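Local structure of putative aminooxidase (Propionibacterium acnes, 2BA9) at residues V283-V288 / K361-Q366; E139-P144 / V176-V181; D68-I73 / E410-S415. The protein probably isomerises polyunsaturated fatty acids, producing conjugated linoleic acid, with the help of bound flavin-adenine dinucleotide. All coordinates share one frame; numbering follows the deposited sequence.

Contact 1: V283-V288 / K361-Q366; sequences VDACLV and KIIEEQ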
# COMPACT_ATOMS: atom_id res chain seq x y z
N VAL A 283 7.72 10.49 -3.75
CA VAL A 283 7.82 10.29 -5.18
C VAL A 283 8.07 11.64 -5.82
O VAL A 283 7.46 12.63 -5.44
CB VAL A 283 6.52 9.69 -5.75
CG1 VAL A 283 6.64 9.42 -7.25
CG2 VAL A 283 6.14 8.43 -4.98
N ASP A 284 8.99 11.67 -6.77
CA ASP A 284 9.25 12.84 -7.57
C ASP A 284 9.10 12.45 -9.02
O ASP A 284 9.71 11.47 -9.46
CB ASP A 284 10.67 13.36 -7.33
CG ASP A 284 10.83 14.03 -6.01
OD1 ASP A 284 10.89 15.27 -6.00
OD2 ASP A 284 10.93 13.32 -4.98
N ALA A 285 8.27 13.20 -9.75
CA ALA A 285 8.08 13.00 -11.18
C ALA A 285 9.06 13.90 -11.91
O ALA A 285 9.00 15.11 -11.75
CB ALA A 285 6.62 13.31 -11.60
N CYS A 286 9.94 13.29 -12.70
CA CYS A 286 11.11 13.96 -13.27
C CYS A 286 11.13 13.96 -14.80
O CYS A 286 10.80 12.97 -15.41
CB CYS A 286 12.40 13.27 -12.78
SG CYS A 286 12.62 13.25 -10.99
N LEU A 287 11.49 15.09 -15.39
CA LEU A 287 12.00 15.15 -16.74
C LEU A 287 13.50 14.94 -16.60
O LEU A 287 14.14 15.57 -15.77
CB LEU A 287 11.70 16.50 -17.40
CG LEU A 287 10.21 16.84 -17.50
CD1 LEU A 287 9.96 18.18 -18.24
CD2 LEU A 287 9.49 15.71 -18.18
N VAL A 288 14.05 14.04 -17.41
CA VAL A 288 15.46 13.69 -17.31
C VAL A 288 16.17 14.03 -18.63
O VAL A 288 15.57 13.99 -19.71
CB VAL A 288 15.66 12.17 -16.90
CG1 VAL A 288 15.03 11.87 -15.53
CG2 VAL A 288 15.11 11.21 -17.94
N LYS A 361 14.14 18.68 -14.57
CA LYS A 361 13.01 19.24 -13.87
C LYS A 361 12.26 18.20 -13.05
O LYS A 361 12.11 17.09 -13.49
CB LYS A 361 12.05 19.83 -14.90
CG LYS A 361 11.13 20.88 -14.33
CD LYS A 361 11.82 22.22 -14.15
CE LYS A 361 12.05 22.94 -15.49
NZ LYS A 361 11.05 22.66 -16.53
N ILE A 362 11.78 18.61 -11.87
CA ILE A 362 10.78 17.86 -11.09
C ILE A 362 9.47 18.64 -11.20
O ILE A 362 9.34 19.76 -10.67
CB ILE A 362 11.14 17.72 -9.59
CG1 ILE A 362 12.49 17.02 -9.38
CG2 ILE A 362 10.07 16.93 -8.87
CD1 ILE A 362 13.13 17.33 -8.03
N ILE A 363 8.50 18.06 -11.91
CA ILE A 363 7.22 18.74 -12.17
C ILE A 363 6.18 18.45 -11.07
O ILE A 363 5.24 19.21 -10.91
CB ILE A 363 6.64 18.41 -13.59
CG1 ILE A 363 6.17 16.95 -13.68
CG2 ILE A 363 7.68 18.73 -14.70
CD1 ILE A 363 5.15 16.68 -14.81
N GLU A 364 6.36 17.35 -10.34
CA GLU A 364 5.50 17.00 -9.21
C GLU A 364 6.23 16.19 -8.13
O GLU A 364 7.00 15.28 -8.42
CB GLU A 364 4.26 16.22 -9.69
CG GLU A 364 3.14 16.17 -8.68
CD GLU A 364 1.92 15.34 -9.13
OE1 GLU A 364 1.77 15.02 -10.33
OE2 GLU A 364 1.10 15.01 -8.25
N GLU A 365 5.95 16.53 -6.88
CA GLU A 365 6.47 15.82 -5.72
C GLU A 365 5.37 15.55 -4.73
O GLU A 365 4.53 16.42 -4.46
CB GLU A 365 7.55 16.64 -5.02
CG GLU A 365 8.32 15.83 -4.01
CD GLU A 365 9.37 16.63 -3.34
OE1 GLU A 365 9.02 17.39 -2.41
OE2 GLU A 365 10.55 16.54 -3.77
N GLN A 366 5.39 14.34 -4.17
CA GLN A 366 4.44 13.94 -3.14
C GLN A 366 5.12 13.09 -2.10
O GLN A 366 5.75 12.10 -2.45
CB GLN A 366 3.32 13.11 -3.77
CG GLN A 366 2.24 12.69 -2.80
CD GLN A 366 1.34 13.81 -2.42
OE1 GLN A 366 0.71 14.44 -3.28
NE2 GLN A 366 1.24 14.07 -1.13
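Asp284 sets its carboxylate anti to its own carbonyl carbon, while Glu365 carries CG anti to its backbone N (chi1 -167°) and runs extended beyond it, and the two carboxyl groups rise alongside each other from the same face of the sheet. They belong to an antiparallel pairing of strands 277-288 and 359-373, the latter at the edge of the mixed sheet of this amine-oxidase-like flavoprotein. Asp284 OD1 lies 2.6 Å from Glu365 OE2, close enough that one acid is probably protonated, and the carboxylate planes stand 83° apart. The other oxygen of Glu365 forms a salt bridge with Arg345 of helix 341-355, which covers this face and would probably help to stabilise the pair.

Backbone bonds join the strands along their length. Ala285 N donates to Glu364 O (2.8 Å), nearly straight; on the next residue pair the sheet changes step. A beta bulge at Ile363 and Glu364, opposite Ala285, shifts the register by one, Ile363 being the extra residue, and Ala285 O accepts from Ile363 N at 3.0 Å with a more bent angle of 145°. Beyond it Leu287 N reaches Lys361 O, whereas the return bond from Lys361 N to Leu287 O is weak.

On the opposite face from the acids lie Val283, which touches the flavin cofactor, and Leu287, whose CG meets Ile363 CG2 of the bulge. Beside Asp284, Ile362 lays its branch methyl CG2 3.4 Å from Asp284 OD1.

Contact 2: E139-P144 / V176-V181; sequences EDLMLP and VPAAYV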
# COMPACT_ATOMS: atom_id res chain seq x y z
N GLU A 139 3.59 -17.29 15.92
CA GLU A 139 4.38 -16.29 16.67
C GLU A 139 5.62 -15.79 15.91
O GLU A 139 5.99 -14.62 16.00
CB GLU A 139 4.77 -16.83 18.05
CG GLU A 139 5.80 -17.95 18.02
CD GLU A 139 5.79 -18.80 19.27
OE1 GLU A 139 5.32 -18.33 20.33
OE2 GLU A 139 6.25 -19.97 19.19
N ASP A 140 6.25 -16.69 15.17
CA ASP A 140 7.45 -16.34 14.42
C ASP A 140 7.18 -15.19 13.43
O ASP A 140 8.06 -14.37 13.19
CB ASP A 140 7.99 -17.55 13.66
CG ASP A 140 8.51 -18.64 14.57
OD1 ASP A 140 8.59 -18.46 15.81
OD2 ASP A 140 8.81 -19.72 14.02
N LEU A 141 5.97 -15.13 12.89
CA LEU A 141 5.60 -14.11 11.90
C LEU A 141 5.39 -12.72 12.52
O LEU A 141 5.30 -11.71 11.81
CB LEU A 141 4.34 -14.54 11.15
CG LEU A 141 4.51 -15.78 10.25
CD1 LEU A 141 3.16 -16.30 9.83
CD2 LEU A 141 5.36 -15.45 9.05
N MET A 142 5.32 -12.68 13.84
CA MET A 142 5.19 -11.43 14.60
C MET A 142 6.53 -10.71 14.80
O MET A 142 6.56 -9.55 15.25
CB MET A 142 4.54 -11.74 15.94
CG MET A 142 3.19 -12.42 15.82
SD MET A 142 2.33 -12.55 17.39
CE MET A 142 0.91 -13.56 16.92
N LEU A 143 7.62 -11.39 14.47
CA LEU A 143 8.97 -10.85 14.55
C LEU A 143 9.31 -10.02 13.31
O LEU A 143 8.74 -10.23 12.25
CB LEU A 143 9.98 -12.00 14.63
CG LEU A 143 10.02 -12.81 15.92
CD1 LEU A 143 10.90 -14.08 15.79
CD2 LEU A 143 10.51 -11.88 17.05
N PRO A 144 10.28 -9.07 13.44
CA PRO A 144 10.75 -8.40 12.23
C PRO A 144 11.23 -9.43 11.20
O PRO A 144 11.74 -10.50 11.58
CB PRO A 144 11.89 -7.50 12.73
CG PRO A 144 11.64 -7.33 14.19
CD PRO A 144 10.97 -8.58 14.65
N VAL A 176 10.23 -4.18 10.34
CA VAL A 176 8.84 -4.45 9.89
C VAL A 176 8.49 -5.92 10.09
O VAL A 176 9.20 -6.79 9.59
CB VAL A 176 8.63 -4.10 8.42
CG1 VAL A 176 7.31 -4.69 7.90
CG2 VAL A 176 8.66 -2.61 8.21
N PRO A 177 7.40 -6.21 10.84
CA PRO A 177 7.04 -7.60 11.13
C PRO A 177 6.77 -8.51 9.93
O PRO A 177 6.16 -8.08 8.94
CB PRO A 177 5.76 -7.45 11.97
CG PRO A 177 5.83 -6.08 12.56
CD PRO A 177 6.49 -5.25 11.51
N ALA A 178 7.19 -9.78 10.05
CA ALA A 178 7.08 -10.78 8.98
C ALA A 178 5.67 -10.90 8.37
O ALA A 178 5.53 -11.07 7.16
CB ALA A 178 7.55 -12.15 9.47
N ALA A 179 4.65 -10.78 9.22
CA ALA A 179 3.24 -10.92 8.81
C ALA A 179 2.81 -9.96 7.69
O ALA A 179 2.01 -10.31 6.82
CB ALA A 179 2.34 -10.71 9.99
N TYR A 180 3.32 -8.74 7.72
CA TYR A 180 3.04 -7.80 6.65
C TYR A 180 3.72 -8.25 5.37
O TYR A 180 3.09 -8.30 4.31
CB TYR A 180 3.50 -6.38 7.04
CG TYR A 180 2.76 -5.82 8.23
CD1 TYR A 180 1.40 -5.52 8.15
CD2 TYR A 180 3.42 -5.59 9.43
CE1 TYR A 180 0.71 -5.01 9.24
CE2 TYR A 180 2.75 -5.06 10.53
CZ TYR A 180 1.39 -4.78 10.44
OH TYR A 180 0.72 -4.25 11.54
N VAL A 181 4.99 -8.63 5.46
CA VAL A 181 5.80 -8.93 4.27
C VAL A 181 5.16 -10.07 3.49
O VAL A 181 4.96 -9.96 2.28
CB VAL A 181 7.26 -9.31 4.63
CG1 VAL A 181 8.07 -9.69 3.34
CG2 VAL A 181 7.94 -8.17 5.45
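Leu141 and Leu143 each turn a backbone carbonyl to the start of helix 178-184, and two hydrogen bonds result. Ala178 N donates to Leu143 O at 2.7 Å, fairly straight and with the donor tilted 18° from the carbonyl plane. Ala179 N reaches Leu141 O at 2.8 Å, in the carbonyl plane on a lone pair, though the bond is bent at the hydrogen to 135°. Both donors belong to the first turn of the helix, just after its N-cap residue Pro177.

Weaker CA-H...O contacts extend the pairing beyond the helix. Pro177 CA lies 3.3 Å from Leu143 O, which also accepts the Ala178 amide, and Pro144 CA approaches Val176 O at 3.5 Å. The backbones of Pro144 and Pro177, each at the N-cap of its helix, form a single bridge, CA to CA 4.0 Å.

Apolar packing is slight. The CG of Leu141 stands anti to its carbonyl carbon (chi1 -66°), and its branch methyl CD2 meets Ala178 CB at 4.0 Å. Phe148 of helix 145-151 touches both Leu141 and Ala178, while Tyr379 of helix 376-380 covers Met142 and Ala179.

Across this buried contact, main-chain polarity does most of the joining: amides at a helix start, which its own turns cannot bond, are satisfied by carbonyls of the 139-144 loop.

Contact 3: D68-I73 / E410-S415; sequences DTIQEI and EVCHYS. With NA (sodium ion), chain B; FAD (flavin-adenine dinucleotide), chain D.
Beside the cofactor pocket of this Rossmann-type flavoprotein, helix 68-77 packs across helix 408-423, whose first turns serve both the flavin and a sodium site. The segment axes pass 8.7 Å apart at 78°, a steep crossing that confines the contact to a few side chains; no hydrogen bond joins residues 68-73 to 410-415. Cys412 is at its centre. Its SG stands anti to the carbonyl carbon (chi1 -68°) and is met by two terminal methyls, Ile73 CD1 at 3.7 Å and Ile70 CD1 at 3.8 Å. Phe209 of helix 204-215 and Ala20 of helix 16-28 also touch Cys412, so the thiol lies within an apolar cluster shared by several helices.

Thr69 makes the other half of the contact. Its methyl CG2 rests against the backbone of the neighbouring helix, 3.8 Å from Cys412 C, while OG1 comes to 3.3 Å from His413 CB, with the two side chains roughly perpendicular. A polar link runs alongside, as Asp409 accepts a hydrogen bond from the amide of Ile70.

Other sides of helix 408-423 meet the ligands. Val411 CG1 approaches the flavin phosphate oxygen O2P at 3.6 Å, a van der Waals contact. Glu410, whose CB is directed away from helix 68-77 and whose chain bends at chi2 (-66°), splits its carboxylate. OE1 accepts hydrogen bonds from water 1 and from Asn131. The sodium ion is coordinated by Lys183 O, by three waters including water 1, and by Glu410 OE2 at 2.3 Å.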
# COMPACT_ATOMS: atom_id res chain seq x y z
N ASP A 68 -6.95 -11.29 -7.25
CA ASP A 68 -8.30 -11.78 -7.55
C ASP A 68 -9.39 -10.71 -7.38
O ASP A 68 -10.26 -10.57 -8.24
CB ASP A 68 -8.64 -13.02 -6.72
CG ASP A 68 -7.89 -14.31 -7.21
OD1 ASP A 68 -7.53 -14.41 -8.40
OD2 ASP A 68 -7.68 -15.23 -6.39
N THR A 69 -9.34 -9.96 -6.28
CA THR A 69 -10.36 -8.94 -6.01
C THR A 69 -10.27 -7.80 -7.04
O THR A 69 -11.29 -7.34 -7.55
CB THR A 69 -10.26 -8.40 -4.58
OG1 THR A 69 -10.16 -9.51 -3.67
CG2 THR A 69 -11.49 -7.57 -4.23
N ILE A 70 -9.06 -7.38 -7.37
CA ILE A 70 -8.89 -6.37 -8.43
C ILE A 70 -9.43 -6.90 -9.77
O ILE A 70 -10.02 -6.13 -10.53
CB ILE A 70 -7.44 -5.86 -8.60
CG1 ILE A 70 -6.91 -5.31 -7.26
CG2 ILE A 70 -7.37 -4.78 -9.70
CD1 ILE A 70 -7.91 -4.40 -6.48
N GLN A 71 -9.26 -8.19 -10.05
CA GLN A 71 -9.87 -8.78 -11.25
C GLN A 71 -11.39 -8.63 -11.23
O GLN A 71 -12.00 -8.29 -12.25
CB GLN A 71 -9.50 -10.25 -11.41
CG GLN A 71 -10.07 -10.89 -12.68
CD GLN A 71 -9.61 -10.18 -13.93
OE1 GLN A 71 -8.42 -10.18 -14.26
NE2 GLN A 71 -10.54 -9.55 -14.65
N GLU A 72 -12.00 -8.87 -10.07
CA GLU A 72 -13.45 -8.67 -9.91
C GLU A 72 -13.89 -7.23 -10.18
O GLU A 72 -14.98 -6.98 -10.74
CB GLU A 72 -13.90 -9.07 -8.51
CG GLU A 72 -14.16 -10.55 -8.33
CD GLU A 72 -14.57 -10.87 -6.92
OE1 GLU A 72 -15.27 -10.04 -6.29
OE2 GLU A 72 -14.19 -11.95 -6.42
N ILE A 73 -13.03 -6.29 -9.76
CA ILE A 73 -13.25 -4.87 -9.98
C ILE A 73 -13.20 -4.54 -11.46
O ILE A 73 -14.08 -3.85 -11.96
CB ILE A 73 -12.24 -3.99 -9.18
CG1 ILE A 73 -12.48 -4.11 -7.68
CG2 ILE A 73 -12.35 -2.52 -9.59
CD1 ILE A 73 -11.44 -3.39 -6.81
N GLU A 410 -5.03 -5.91 -1.40
CA GLU A 410 -5.20 -6.35 -0.02
C GLU A 410 -6.33 -5.59 0.64
O GLU A 410 -7.17 -6.20 1.32
CB GLU A 410 -3.91 -6.22 0.79
CG GLU A 410 -2.82 -7.23 0.40
CD GLU A 410 -3.18 -8.69 0.71
OE1 GLU A 410 -3.70 -8.98 1.81
OE2 GLU A 410 -2.92 -9.58 -0.14
N VAL A 411 -6.36 -4.27 0.45
CA VAL A 411 -7.41 -3.45 1.05
C VAL A 411 -8.79 -3.72 0.44
O VAL A 411 -9.78 -3.75 1.17
CB VAL A 411 -7.09 -1.92 0.99
CG1 VAL A 411 -5.70 -1.62 1.60
CG2 VAL A 411 -7.22 -1.38 -0.40
N CYS A 412 -8.86 -3.91 -0.88
CA CYS A 412 -10.13 -4.19 -1.54
C CYS A 412 -10.65 -5.56 -1.10
O CYS A 412 -11.83 -5.71 -0.79
CB CYS A 412 -9.97 -4.14 -3.06
SG CYS A 412 -9.63 -2.49 -3.73
N HIS A 413 -9.76 -6.56 -1.08
CA HIS A 413 -10.07 -7.92 -0.58
C HIS A 413 -10.57 -7.89 0.88
O HIS A 413 -11.54 -8.57 1.24
CB HIS A 413 -8.81 -8.79 -0.74
CG HIS A 413 -9.02 -10.25 -0.47
ND1 HIS A 413 -7.98 -11.15 -0.46
CD2 HIS A 413 -10.13 -10.96 -0.18
CE1 HIS A 413 -8.44 -12.35 -0.19
NE2 HIS A 413 -9.75 -12.27 -0.01
N TYR A 414 -9.92 -7.07 1.70
CA TYR A 414 -10.39 -6.88 3.07
C TYR A 414 -11.78 -6.23 3.11
O TYR A 414 -12.63 -6.65 3.91
CB TYR A 414 -9.39 -6.05 3.88
CG TYR A 414 -9.72 -6.02 5.36
CD1 TYR A 414 -9.08 -6.87 6.25
CD2 TYR A 414 -10.69 -5.16 5.87
CE1 TYR A 414 -9.39 -6.86 7.60
CE2 TYR A 414 -11.00 -5.14 7.21
CZ TYR A 414 -10.34 -5.99 8.08
OH TYR A 414 -10.64 -5.97 9.40
N SER A 415 -12.01 -5.21 2.29
CA SER A 415 -13.34 -4.58 2.21
C SER A 415 -14.45 -5.59 1.80
O SER A 415 -15.49 -5.70 2.46
CB SER A 415 -13.33 -3.36 1.28
OG SER A 415 -12.90 -2.18 1.96
NA NA B . -2.15 -11.78 -0.13
PA FAD D . -5.68 5.37 0.18
O1A FAD D . -5.29 4.87 -1.18
O2A FAD D . -4.66 6.22 0.91
O5B FAD D . -6.99 6.28 0.04
C5B FAD D . -7.56 6.80 1.22
C4B FAD D . -8.63 7.81 0.87
O4B FAD D . -9.20 8.29 2.07
C3B FAD D . -8.07 9.00 0.09
O3B FAD D . -8.82 9.19 -1.09
C2B FAD D . -8.18 10.15 1.06
O2B FAD D . -8.30 11.42 0.41
C1B FAD D . -9.34 9.69 1.95
N9A FAD D . -9.29 10.38 3.26
C8A FAD D . -8.23 10.44 4.13
N7A FAD D . -8.59 11.20 5.21
C5A FAD D . -9.87 11.62 5.02
C6A FAD D . -10.74 12.42 5.79
N6A FAD D . -10.48 12.62 7.12
N1A FAD D . -12.03 12.64 5.32
C2A FAD D . -12.45 12.14 4.09
N3A FAD D . -11.58 11.35 3.35
C4A FAD D . -10.32 11.11 3.79
N1 FAD D . -0.30 -0.94 -4.26
C2 FAD D . -0.23 -2.14 -4.96
O2 FAD D . -1.12 -2.97 -4.83
N3 FAD D . 0.86 -2.39 -5.77
C4 FAD D . 1.86 -1.45 -5.91
O4 FAD D . 2.82 -1.71 -6.66
C4X FAD D . 1.78 -0.24 -5.22
N5 FAD D . 2.78 0.72 -5.32
C5X FAD D . 2.63 1.98 -4.77
C6 FAD D . 3.58 2.97 -5.01
C7 FAD D . 3.40 4.25 -4.48
C7M FAD D . 4.44 5.29 -4.77
C8 FAD D . 2.28 4.53 -3.71
C8M FAD D . 2.04 5.88 -3.12
C9 FAD D . 1.33 3.53 -3.48
C9A FAD D . 1.50 2.24 -3.99
N10 FAD D . 0.58 1.21 -3.75
C10 FAD D . 0.68 0.01 -4.41
C1' FAD D . -0.32 1.25 -2.56
C2' FAD D . -1.76 1.55 -2.93
O2' FAD D . -1.86 2.67 -3.81
C3' FAD D . -2.53 1.80 -1.64
O3' FAD D . -2.28 0.73 -0.73
C4' FAD D . -4.02 1.96 -1.92
O4' FAD D . -4.29 3.18 -2.59
C5' FAD D . -4.76 1.87 -0.59
O5' FAD D . -6.08 2.31 -0.75
P FAD D . -6.91 2.85 0.53
O1P FAD D . -8.29 3.33 0.11
O2P FAD D . -6.97 1.75 1.53
O3P FAD D . -6.10 4.12 1.10
O HOH W 1 -3.29 -11.72 1.99
O HOH W 2 -0.49 -11.41 -1.74
O HOH W 3 -1.23 -13.65 0.28

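How the contacts relate
From the N terminus, the chain first enters contact 3 through helix 68-77, then contact 2 through the 139-144 loop. Contact 2 closes early, when 176-181 returns after 31 residues and joins that loop to the start of helix 178-184. Contact 1 opens only later, at strand 277-288, and closes with the edge strand 359-373; the two are therefore in series. Helix 408-423 finally closes contact 3 across 336 residues, enclosing both and tying the early helix 68-77 to the C-terminal helix beside the flavin. Contact 1 lies on the opposite side of the chain's centre from the others, its nearest atoms about 17 Å from each, whereas contacts 2 and 3 come within about 7 Å at their nearest atoms.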